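Long-range contacts in cytosolic phospholipase A2 delta (Homo sapiens, PDB 5IZ5), which hydrolyses the sn-2 ester of glycerophospholipids in a calcium-dependent manner, with a preference for linoleoyl chains, releasing a lysophospholipid and a free fatty acid: residues Lys126-Ser131 and Val140-Glu145; Ile160-Leu165 and Phe510-Leu515; Tyr343-Ala348 and Arg787-Asn792; Leu540-Asp545 and Ser581-Gly586. The protein carries 3 engineered substitutions. All blocks are in the same frame, centred on the assembly; numbering follows the deposited sequence.

Interaction 1 of 4, residues Lys126-Ser131 and Val140-Glu145; sequences KTFSQS and VEFLME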
# COMPACT_ATOMS: atom_id res chain seq x y z
N LYS B 126 -22.46 -0.20 33.15
CA LYS B 126 -22.55 -1.08 31.99
C LYS B 126 -22.47 -2.54 32.41
O LYS B 126 -21.65 -2.92 33.25
CB LYS B 126 -21.42 -0.74 31.00
CG LYS B 126 -21.80 0.31 29.96
CD LYS B 126 -22.38 -0.35 28.72
CE LYS B 126 -23.13 0.65 27.86
NZ LYS B 126 -23.36 0.11 26.49
N THR B 127 -23.34 -3.36 31.82
CA THR B 127 -23.24 -4.81 31.92
C THR B 127 -23.03 -5.34 30.50
O THR B 127 -23.92 -5.21 29.66
CB THR B 127 -24.50 -5.44 32.54
OG1 THR B 127 -24.62 -5.02 33.90
CG2 THR B 127 -24.45 -6.98 32.51
N PHE B 128 -21.86 -5.92 30.25
CA PHE B 128 -21.51 -6.40 28.92
C PHE B 128 -21.85 -7.88 28.79
O PHE B 128 -21.52 -8.67 29.68
CB PHE B 128 -20.02 -6.18 28.66
CG PHE B 128 -19.62 -4.73 28.59
CD1 PHE B 128 -19.96 -3.96 27.48
CD2 PHE B 128 -18.88 -4.14 29.61
CE1 PHE B 128 -19.59 -2.63 27.40
CE2 PHE B 128 -18.50 -2.80 29.53
CZ PHE B 128 -18.86 -2.05 28.43
N SER B 129 -22.47 -8.25 27.67
CA SER B 129 -22.90 -9.63 27.40
C SER B 129 -22.25 -10.15 26.14
O SER B 129 -22.11 -9.41 25.18
CB SER B 129 -24.41 -9.72 27.20
OG SER B 129 -24.75 -10.86 26.42
N GLN B 130 -21.91 -11.44 26.13
CA GLN B 130 -21.14 -12.04 25.04
C GLN B 130 -21.95 -12.26 23.77
O GLN B 130 -21.63 -11.72 22.70
CB GLN B 130 -20.58 -13.39 25.50
CG GLN B 130 -19.27 -13.79 24.81
CD GLN B 130 -18.08 -13.03 25.35
OE1 GLN B 130 -18.24 -11.96 25.92
NE2 GLN B 130 -16.88 -13.59 25.18
N SER B 131 -22.98 -13.08 23.89
CA SER B 131 -23.74 -13.58 22.75
C SER B 131 -25.23 -13.33 23.02
O SER B 131 -25.61 -13.05 24.17
CB SER B 131 -23.43 -15.07 22.50
OG SER B 131 -24.50 -15.94 22.86
N VAL B 140 -19.16 -3.17 34.73
CA VAL B 140 -18.15 -2.12 34.76
C VAL B 140 -18.83 -0.77 34.94
O VAL B 140 -19.96 -0.59 34.50
CB VAL B 140 -17.33 -2.09 33.45
CG1 VAL B 140 -16.16 -1.12 33.55
CG2 VAL B 140 -16.83 -3.48 33.09
N GLU B 141 -18.14 0.17 35.59
CA GLU B 141 -18.61 1.56 35.62
C GLU B 141 -17.57 2.54 35.12
O GLU B 141 -16.37 2.39 35.39
CB GLU B 141 -19.19 1.98 36.97
CG GLU B 141 -18.71 1.23 38.20
CD GLU B 141 -19.50 1.61 39.45
OE1 GLU B 141 -20.55 2.27 39.33
OE2 GLU B 141 -19.06 1.25 40.56
N PHE B 142 -18.05 3.54 34.38
CA PHE B 142 -17.20 4.54 33.74
C PHE B 142 -17.52 5.93 34.26
O PHE B 142 -18.68 6.32 34.33
CB PHE B 142 -17.43 4.53 32.23
CG PHE B 142 -17.13 3.22 31.58
CD1 PHE B 142 -15.85 2.94 31.13
CD2 PHE B 142 -18.13 2.27 31.40
CE1 PHE B 142 -15.57 1.73 30.52
CE2 PHE B 142 -17.86 1.05 30.79
CZ PHE B 142 -16.57 0.78 30.35
N LEU B 143 -16.48 6.68 34.62
CA LEU B 143 -16.65 8.09 34.94
C LEU B 143 -15.61 8.93 34.21
O LEU B 143 -14.40 8.72 34.35
CB LEU B 143 -16.54 8.35 36.44
CG LEU B 143 -16.81 9.82 36.83
CD1 LEU B 143 -18.29 10.16 36.76
CD2 LEU B 143 -16.24 10.13 38.21
N MET B 144 -16.11 9.87 33.42
CA MET B 144 -15.27 10.79 32.68
C MET B 144 -15.29 12.14 33.37
O MET B 144 -16.36 12.69 33.63
CB MET B 144 -15.80 10.93 31.26
CG MET B 144 -14.86 11.68 30.33
SD MET B 144 -13.54 10.63 29.70
CE MET B 144 -14.40 9.65 28.46
N GLU B 145 -14.10 12.66 33.67
CA GLU B 145 -13.96 13.91 34.38
C GLU B 145 -12.98 14.84 33.71
O GLU B 145 -12.03 14.38 33.08
CB GLU B 145 -13.45 13.64 35.78
CG GLU B 145 -14.49 13.09 36.74
CD GLU B 145 -13.99 13.03 38.17
OE1 GLU B 145 -12.77 12.85 38.37
OE2 GLU B 145 -14.82 13.16 39.09
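F128 and F142 reach toward each other from adjacent antiparallel strands, 124-129 and 137-146, the two arms of a beta hairpin in the C2 beta-sandwich. Their rings meet rim to rim rather than stacked, with F128 CZ lying 4.0 Å from F142 CE2 and each contact atom near the plane of the other ring. In both residues CB points toward the partner strand and CG stands beside the backbone N (chi1 -66° in F128), bringing the two rims together; Y113 of strand 106-114 packs against both. V140 serves two neighbours through its branched CB. Its CG2 sits 4.0 Å from CE2 at the edge of the F128 ring, while CG1 rests over one face of F142, off toward the rim. The lysine suits a border position: the aliphatic start of K126 packs apolar carbon on carbon, CB being 4.0 Å from CE2 at the F142 edge, and the bent chain then carries NZ away to a salt bridge with E117. Beneath these side chains K126 and V140 form an antiparallel hydrogen-bonded pair. K126 N donates to V140 O at 2.9 Å, and V140 N returns a nearly straight bond to K126 O, also 2.9 Å.

Interaction 2 of 4, residues Ile160-Leu165 and Phe510-Leu515; sequences IVAREL and FFMGRL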
# COMPACT_ATOMS: atom_id res chain seq x y z
N ILE B 160 -6.94 10.75 10.03
CA ILE B 160 -5.78 10.31 10.79
C ILE B 160 -5.35 11.43 11.73
O ILE B 160 -5.35 12.58 11.32
CB ILE B 160 -4.60 10.02 9.85
CG1 ILE B 160 -4.80 8.69 9.09
CG2 ILE B 160 -3.26 10.04 10.58
CD1 ILE B 160 -4.92 7.46 9.95
N VAL B 161 -4.96 11.07 12.95
CA VAL B 161 -4.48 12.01 13.96
C VAL B 161 -3.07 11.63 14.41
O VAL B 161 -2.80 10.48 14.78
CB VAL B 161 -5.37 12.00 15.22
CG1 VAL B 161 -4.81 12.94 16.29
CG2 VAL B 161 -6.80 12.39 14.89
N ALA B 162 -2.19 12.62 14.39
CA ALA B 162 -0.89 12.52 15.00
C ALA B 162 -0.97 13.11 16.41
O ALA B 162 -1.21 14.31 16.59
CB ALA B 162 0.13 13.26 14.16
N ARG B 163 -0.80 12.24 17.40
CA ARG B 163 -0.84 12.66 18.81
C ARG B 163 0.43 13.43 19.14
O ARG B 163 1.46 13.24 18.48
CB ARG B 163 -0.94 11.43 19.72
CG ARG B 163 -2.16 10.56 19.47
CD ARG B 163 -3.45 11.30 19.75
NE ARG B 163 -3.52 11.74 21.14
CZ ARG B 163 -3.99 11.01 22.16
NH1 ARG B 163 -4.46 9.78 21.97
NH2 ARG B 163 -3.98 11.53 23.39
N GLU B 164 0.36 14.30 20.14
CA GLU B 164 1.54 15.05 20.58
C GLU B 164 2.59 14.06 21.08
O GLU B 164 2.28 13.15 21.83
CB GLU B 164 1.19 16.04 21.70
CG GLU B 164 2.33 16.98 22.04
CD GLU B 164 1.99 17.94 23.18
OE1 GLU B 164 2.92 18.35 23.89
OE2 GLU B 164 0.80 18.29 23.37
N LEU B 165 3.84 14.25 20.64
CA LEU B 165 4.91 13.30 20.95
C LEU B 165 5.96 13.97 21.81
O LEU B 165 6.40 15.08 21.51
CB LEU B 165 5.57 12.77 19.66
CG LEU B 165 5.90 11.28 19.59
CD1 LEU B 165 4.63 10.45 19.74
CD2 LEU B 165 6.57 10.98 18.26
N PHE B 510 8.59 4.10 10.86
CA PHE B 510 7.95 5.31 11.31
C PHE B 510 7.23 5.07 12.62
O PHE B 510 6.86 3.93 12.94
CB PHE B 510 6.90 5.78 10.29
CG PHE B 510 7.48 6.28 9.00
CD1 PHE B 510 7.57 7.65 8.75
CD2 PHE B 510 7.93 5.40 8.03
CE1 PHE B 510 8.09 8.11 7.55
CE2 PHE B 510 8.44 5.87 6.83
CZ PHE B 510 8.52 7.22 6.59
N PHE B 511 6.99 6.16 13.35
CA PHE B 511 6.10 6.15 14.50
C PHE B 511 5.42 7.51 14.66
O PHE B 511 6.08 8.55 14.74
CB PHE B 511 6.86 5.80 15.77
CG PHE B 511 5.98 5.82 17.00
CD1 PHE B 511 6.11 6.82 17.95
CD2 PHE B 511 5.01 4.85 17.17
CE1 PHE B 511 5.29 6.85 19.07
CE2 PHE B 511 4.19 4.86 18.29
CZ PHE B 511 4.33 5.87 19.24
N MET B 512 4.10 7.49 14.71
CA MET B 512 3.29 8.70 14.84
C MET B 512 3.67 9.77 13.81
O MET B 512 3.72 10.97 14.13
CB MET B 512 3.39 9.26 16.26
CG MET B 512 2.26 10.19 16.66
SD MET B 512 0.72 9.33 16.88
CE MET B 512 1.03 8.45 18.42
N GLY B 513 3.93 9.33 12.58
CA GLY B 513 4.22 10.24 11.49
C GLY B 513 5.66 10.69 11.42
O GLY B 513 6.02 11.36 10.45
N ARG B 514 6.48 10.33 12.41
CA ARG B 514 7.91 10.65 12.40
C ARG B 514 8.74 9.49 11.89
O ARG B 514 8.45 8.33 12.14
CB ARG B 514 8.41 11.01 13.81
CG ARG B 514 8.10 12.43 14.25
CD ARG B 514 6.75 12.53 14.90
NE ARG B 514 6.53 13.84 15.51
CZ ARG B 514 5.38 14.23 16.04
NH1 ARG B 514 4.32 13.43 16.02
NH2 ARG B 514 5.27 15.44 16.59
N LEU B 515 9.80 9.84 11.17
CA LEU B 515 10.76 8.85 10.69
C LEU B 515 11.60 8.35 11.86
O LEU B 515 12.26 9.14 12.52
CB LEU B 515 11.64 9.49 9.62
CG LEU B 515 12.78 8.65 9.07
CD1 LEU B 515 12.23 7.45 8.30
CD2 LEU B 515 13.66 9.51 8.18
O HOH W 1 2.31 14.72 16.73
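M512 is folded toward R163 by its torsions: CG is anti to the backbone N (chi1 -160°), and the chain then bends twice in the same sense (chi2 71°, chi3 72°), turning the thioether onto the backbone at R163, just past strand 160-162. There SD accepts a weak hydrogen bond from R163 N, 3.3 Å away, and the terminal CE lies across the start of the arginine chain, 3.8 Å from R163 CB. A long, flexible and only faintly polar side chain fits this task, since it can pack its carbons against R163 and L165 and still offer sulfur to a backbone N-H. The two methyls of L165 serve different neighbours. CD1 touches F511 CE1 at 3.7 Å and also meets M512 CB, whereas CD2 packs on R514 CD at 3.7 Å. M512 and G513 form the corner of a type I' turn from F511 to R514, closing the tight beta hairpin of strands 509-511 and 514-517. Both corner residues have positive phi, which costs glycine little. This catalytic-domain hairpin presses its tip on strand 160-172, part of the large antiparallel sheet that also contains C2-domain strands. The R514 guanidinium is covered on one face by L165 CB, 3.8 Å above its centre, an apolar lid on a flat cation. Its NH1 turns back to M512 O at 3.2 Å, tying the turn together, and NH2 bonds to P279 O. R163 points its own guanidinium the other way, to a salt bridge with E152 and a hydrogen bond with Q614.

Interaction 3 of 4, residues Tyr343-Ala348 and Arg787-Asn792; sequences YGHLLA and RLSDYN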
# COMPACT_ATOMS: atom_id res chain seq x y z
N TYR B 343 3.64 -0.33 -24.93
CA TYR B 343 4.68 0.31 -25.73
C TYR B 343 4.11 0.78 -27.08
O TYR B 343 4.37 1.90 -27.53
CB TYR B 343 5.84 -0.65 -25.99
CG TYR B 343 6.93 -0.66 -24.94
CD1 TYR B 343 7.69 0.47 -24.69
CD2 TYR B 343 7.23 -1.82 -24.22
CE1 TYR B 343 8.70 0.46 -23.74
CE2 TYR B 343 8.23 -1.84 -23.27
CZ TYR B 343 8.97 -0.70 -23.03
OH TYR B 343 9.97 -0.72 -22.09
N GLY B 344 3.33 -0.10 -27.71
CA GLY B 344 2.68 0.20 -28.98
C GLY B 344 1.67 1.33 -28.87
O GLY B 344 1.62 2.20 -29.74
N HIS B 345 0.88 1.32 -27.79
CA HIS B 345 -0.08 2.39 -27.55
C HIS B 345 0.61 3.74 -27.36
O HIS B 345 0.12 4.77 -27.83
CB HIS B 345 -0.96 2.08 -26.33
CG HIS B 345 -1.92 0.96 -26.55
ND1 HIS B 345 -2.46 0.66 -27.78
CD2 HIS B 345 -2.45 0.07 -25.68
CE1 HIS B 345 -3.28 -0.37 -27.66
NE2 HIS B 345 -3.29 -0.74 -26.40
N LEU B 346 1.73 3.73 -26.65
CA LEU B 346 2.50 4.95 -26.43
C LEU B 346 3.14 5.44 -27.74
O LEU B 346 3.19 6.65 -27.98
CB LEU B 346 3.56 4.75 -25.35
CG LEU B 346 3.03 4.50 -23.92
CD1 LEU B 346 4.18 4.07 -23.02
CD2 LEU B 346 2.34 5.73 -23.35
N LEU B 347 3.62 4.52 -28.56
CA LEU B 347 4.20 4.87 -29.86
C LEU B 347 3.17 5.58 -30.74
O LEU B 347 3.47 6.59 -31.37
CB LEU B 347 4.73 3.62 -30.58
CG LEU B 347 5.39 3.83 -31.95
CD1 LEU B 347 6.65 4.67 -31.85
CD2 LEU B 347 5.71 2.48 -32.59
N ALA B 348 1.95 5.04 -30.77
CA ALA B 348 0.86 5.65 -31.51
C ALA B 348 0.61 7.08 -31.04
O ALA B 348 0.59 8.00 -31.85
CB ALA B 348 -0.40 4.82 -31.36
N ARG B 787 2.68 -3.70 -33.19
CA ARG B 787 2.15 -3.00 -34.36
C ARG B 787 0.62 -2.99 -34.36
O ARG B 787 0.01 -1.99 -34.75
CB ARG B 787 2.68 -3.58 -35.67
CG ARG B 787 4.17 -3.36 -35.91
CD ARG B 787 4.52 -3.37 -37.39
NE ARG B 787 5.96 -3.26 -37.61
CZ ARG B 787 6.80 -4.28 -37.82
NH1 ARG B 787 6.37 -5.54 -37.86
NH2 ARG B 787 8.09 -4.04 -38.00
N LEU B 788 0.01 -4.08 -33.91
CA LEU B 788 -1.44 -4.11 -33.72
C LEU B 788 -1.88 -2.99 -32.78
O LEU B 788 -2.83 -2.27 -33.07
CB LEU B 788 -1.88 -5.46 -33.14
CG LEU B 788 -3.33 -5.53 -32.64
CD1 LEU B 788 -4.31 -5.25 -33.77
CD2 LEU B 788 -3.61 -6.88 -32.02
N SER B 789 -1.21 -2.89 -31.64
CA SER B 789 -1.55 -1.90 -30.62
C SER B 789 -1.40 -0.49 -31.18
O SER B 789 -2.27 0.35 -31.01
CB SER B 789 -0.67 -2.08 -29.38
OG SER B 789 -0.75 -3.39 -28.87
N ASP B 790 -0.26 -0.25 -31.82
CA ASP B 790 0.02 1.02 -32.49
C ASP B 790 -1.09 1.36 -33.49
O ASP B 790 -1.65 2.46 -33.48
CB ASP B 790 1.37 0.91 -33.20
CG ASP B 790 1.75 2.17 -33.96
OD1 ASP B 790 1.21 3.25 -33.66
OD2 ASP B 790 2.61 2.07 -34.85
N TYR B 791 -1.42 0.39 -34.34
CA TYR B 791 -2.45 0.57 -35.36
C TYR B 791 -3.81 0.92 -34.75
O TYR B 791 -4.46 1.87 -35.18
CB TYR B 791 -2.57 -0.69 -36.21
CG TYR B 791 -3.73 -0.66 -37.17
CD1 TYR B 791 -3.58 -0.17 -38.46
CD2 TYR B 791 -4.98 -1.12 -36.78
CE1 TYR B 791 -4.65 -0.15 -39.34
CE2 TYR B 791 -6.04 -1.10 -37.64
CZ TYR B 791 -5.88 -0.61 -38.93
OH TYR B 791 -6.95 -0.59 -39.79
N ASN B 792 -4.23 0.14 -33.75
CA ASN B 792 -5.54 0.34 -33.11
C ASN B 792 -5.75 1.73 -32.55
O ASN B 792 -6.87 2.24 -32.55
CB ASN B 792 -5.76 -0.68 -31.98
CG ASN B 792 -6.03 -2.07 -32.50
OD1 ASN B 792 -6.04 -2.31 -33.71
ND2 ASN B 792 -6.28 -3.00 -31.59
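The helical segments 343-348 and 787-792 run in broadly the same direction, 39° apart, with axes only 7.1 Å from each other and G344 CA 4.5 Å from D790 CA. So near an approach depends on small residues at the crossing. G344 has no side chain, so S789 CB can come to 4.1 Å from G344 CA, and D790 CA makes a CA-H...O contact of 3.4 Å with G344 O. A348 adds another small group: its CB lies 3.2 Å from D790 OD1. The aspartate reaches there because its CG is anti to the backbone N (chi1 179°), laying the carboxylate along the neighbouring helix; L347 CD2 packs beside OD2. A long, weak ion pair from OD2 to K351, one turn farther on, probably helps to offset the buried charge. On the other flank the H345 imidazole brings its edge to S789. CE1 is 3.6 Å from S789 CB, and ND1 donates a weak, bent hydrogen bond to S789 O at 3.3 Å. S789 OG is engaged with S341 OG and with L785 O of its own helix, as a serine can be where its small hydroxyl must be satisfied inside a helix interface. Helix 335-351 begins at G335, which with G334 binds substrate, and follows strand 327-331 in the chain. H345 stacks on F676 of strand 672-676, while Y343 faces helices 367-375 and 386-397, so that helix 335-351 is held between these helices and helix 779-794.

Interaction 4 of 4, residues Leu540-Asp545 and Ser581-Gly586; sequences LDAWYD and SWLQPG. With SO4 (sulfate ion), chain M.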
# COMPACT_ATOMS: atom_id res chain seq x y z
N LEU B 540 4.83 -19.86 -6.96
CA LEU B 540 4.53 -20.76 -5.86
C LEU B 540 3.76 -22.00 -6.33
O LEU B 540 4.08 -23.12 -5.93
CB LEU B 540 3.74 -20.01 -4.78
CG LEU B 540 3.28 -20.85 -3.56
CD1 LEU B 540 3.64 -20.24 -2.21
CD2 LEU B 540 1.77 -21.08 -3.60
N ASP B 541 2.76 -21.80 -7.19
CA ASP B 541 1.99 -22.92 -7.76
C ASP B 541 2.80 -23.80 -8.71
O ASP B 541 2.67 -25.03 -8.69
CB ASP B 541 0.76 -22.42 -8.52
CG ASP B 541 -0.36 -21.92 -7.62
OD1 ASP B 541 -0.29 -22.08 -6.37
OD2 ASP B 541 -1.34 -21.37 -8.17
N ALA B 542 3.60 -23.18 -9.56
CA ALA B 542 4.44 -23.92 -10.50
C ALA B 542 5.51 -24.76 -9.79
O ALA B 542 5.90 -25.80 -10.29
CB ALA B 542 5.10 -22.97 -11.48
N TRP B 543 5.96 -24.30 -8.62
CA TRP B 543 7.08 -24.93 -7.93
C TRP B 543 6.70 -25.91 -6.84
O TRP B 543 7.35 -26.94 -6.71
CB TRP B 543 7.99 -23.87 -7.31
CG TRP B 543 8.98 -23.28 -8.28
CD1 TRP B 543 8.97 -23.43 -9.63
CD2 TRP B 543 10.10 -22.45 -7.98
NE1 TRP B 543 10.02 -22.75 -10.20
CE2 TRP B 543 10.73 -22.14 -9.20
CE3 TRP B 543 10.64 -21.93 -6.79
CZ2 TRP B 543 11.87 -21.33 -9.27
CZ3 TRP B 543 11.77 -21.14 -6.86
CH2 TRP B 543 12.37 -20.84 -8.09
N TYR B 544 5.68 -25.59 -6.06
CA TYR B 544 5.33 -26.32 -4.85
C TYR B 544 3.97 -26.98 -5.03
O TYR B 544 2.98 -26.31 -5.30
CB TYR B 544 5.30 -25.38 -3.65
CG TYR B 544 6.60 -24.66 -3.45
CD1 TYR B 544 6.81 -23.42 -4.03
CD2 TYR B 544 7.65 -25.23 -2.72
CE1 TYR B 544 8.01 -22.75 -3.88
CE2 TYR B 544 8.85 -24.56 -2.56
CZ TYR B 544 9.02 -23.33 -3.15
OH TYR B 544 10.18 -22.65 -3.02
N ASP B 545 3.95 -28.30 -4.87
CA ASP B 545 2.69 -29.03 -4.88
C ASP B 545 1.96 -28.73 -3.58
O ASP B 545 2.03 -29.52 -2.64
CB ASP B 545 2.96 -30.54 -5.05
CG ASP B 545 1.73 -31.32 -5.48
OD1 ASP B 545 0.60 -30.85 -5.21
OD2 ASP B 545 1.89 -32.40 -6.09
N SER B 581 8.71 -21.23 -19.99
CA SER B 581 9.97 -21.91 -19.74
C SER B 581 10.59 -21.56 -18.39
O SER B 581 10.98 -22.45 -17.65
CB SER B 581 10.99 -21.57 -20.83
OG SER B 581 10.52 -21.98 -22.10
N TRP B 582 10.70 -20.27 -18.10
CA TRP B 582 11.35 -19.79 -16.87
C TRP B 582 10.71 -20.32 -15.58
O TRP B 582 11.37 -20.46 -14.56
CB TRP B 582 11.36 -18.25 -16.83
CG TRP B 582 10.05 -17.63 -16.45
CD1 TRP B 582 9.01 -17.34 -17.28
CD2 TRP B 582 9.63 -17.23 -15.13
NE1 TRP B 582 7.97 -16.79 -16.58
CE2 TRP B 582 8.32 -16.71 -15.26
CE3 TRP B 582 10.23 -17.27 -13.87
CZ2 TRP B 582 7.61 -16.23 -14.16
CZ3 TRP B 582 9.51 -16.78 -12.78
CH2 TRP B 582 8.22 -16.27 -12.94
N LEU B 583 9.42 -20.61 -15.67
CA LEU B 583 8.59 -20.91 -14.51
C LEU B 583 8.57 -22.41 -14.10
O LEU B 583 8.09 -22.74 -13.01
CB LEU B 583 7.17 -20.43 -14.81
CG LEU B 583 6.18 -20.28 -13.66
CD1 LEU B 583 6.83 -19.60 -12.46
CD2 LEU B 583 4.95 -19.52 -14.12
N GLN B 584 9.11 -23.29 -14.94
CA GLN B 584 8.95 -24.73 -14.74
C GLN B 584 9.82 -25.31 -13.61
O GLN B 584 10.91 -24.82 -13.36
CB GLN B 584 9.23 -25.48 -16.05
CG GLN B 584 8.25 -25.22 -17.19
CD GLN B 584 6.82 -25.65 -16.87
OE1 GLN B 584 6.60 -26.64 -16.17
NE2 GLN B 584 5.84 -24.92 -17.41
N PRO B 585 9.33 -26.39 -12.96
CA PRO B 585 9.95 -26.90 -11.72
C PRO B 585 11.37 -27.48 -11.83
O PRO B 585 12.03 -27.64 -10.80
CB PRO B 585 8.98 -28.01 -11.26
CG PRO B 585 7.78 -27.91 -12.14
CD PRO B 585 8.23 -27.26 -13.41
N GLY B 586 11.83 -27.82 -13.03
CA GLY B 586 13.15 -28.44 -13.18
C GLY B 586 14.29 -27.51 -13.58
O GLY B 586 15.35 -27.97 -14.00
S SO4 M . 13.54 -19.73 -23.23
O1 SO4 M . 13.66 -19.53 -24.69
O2 SO4 M . 12.92 -18.54 -22.61
O3 SO4 M . 12.71 -20.92 -22.96
O4 SO4 M . 14.88 -19.95 -22.64
O HOH W 2 11.47 -22.28 -12.63
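A542 meets L583 with its one methyl group: CB touches L583 CG at 3.6 Å and lies 3.4 Å from L583 O. Alongside, the P585 ring packs its CG against A542 O, again at 3.4 Å, apolar carbon resting on a carbonyl near the helix end. W543 approaches with its indole edge, and a water bridges to the loop in the plane of that ring. This water accepts from W543 NE1 at 2.9 Å and donates to W582 O and to Q584 O, both at 2.7 Å, so the water links the single indole N-H to two loop carbonyls. The contact packs the C-terminal end of helix 534-543, after which Y544 leaves helical geometry, against the loop preceding helix 588-593 in the patatin-like catalytic domain. The W543 indole also touches L589, A590 and F593 of that next helix. L583 is steadied in turn by W582, since its CB sits over the centre of one indole face. W582 NE1 bonds to S773 O, and its ring meets W432. Farthest out, S581 lies beside a sulfate, probably from the crystallisation liquor and of doubtful place there, also held by S399 and T776.

How the interactions relate
Interactions 1 and 2 reach the same antiparallel sheet, yet their chemistry differs: the first is a local hairpin joined by paired backbone bonds and phenylalanine rims, whereas the second brings together segments 345 residues apart, mainly through side chains, where the catalytic domain meets that sheet. Interactions 3 and 4 both belong to the catalytic domain, with 4 nested in the chain loop closed by 3. Interaction 3 is wholly buried and relies on small residues between two helices; interaction 4 is partly buried and lets a water do the polar work. No two of the four touch; interactions 1 and 3 lie on opposite sides of the chain's centre, their own centres about 65 Å apart.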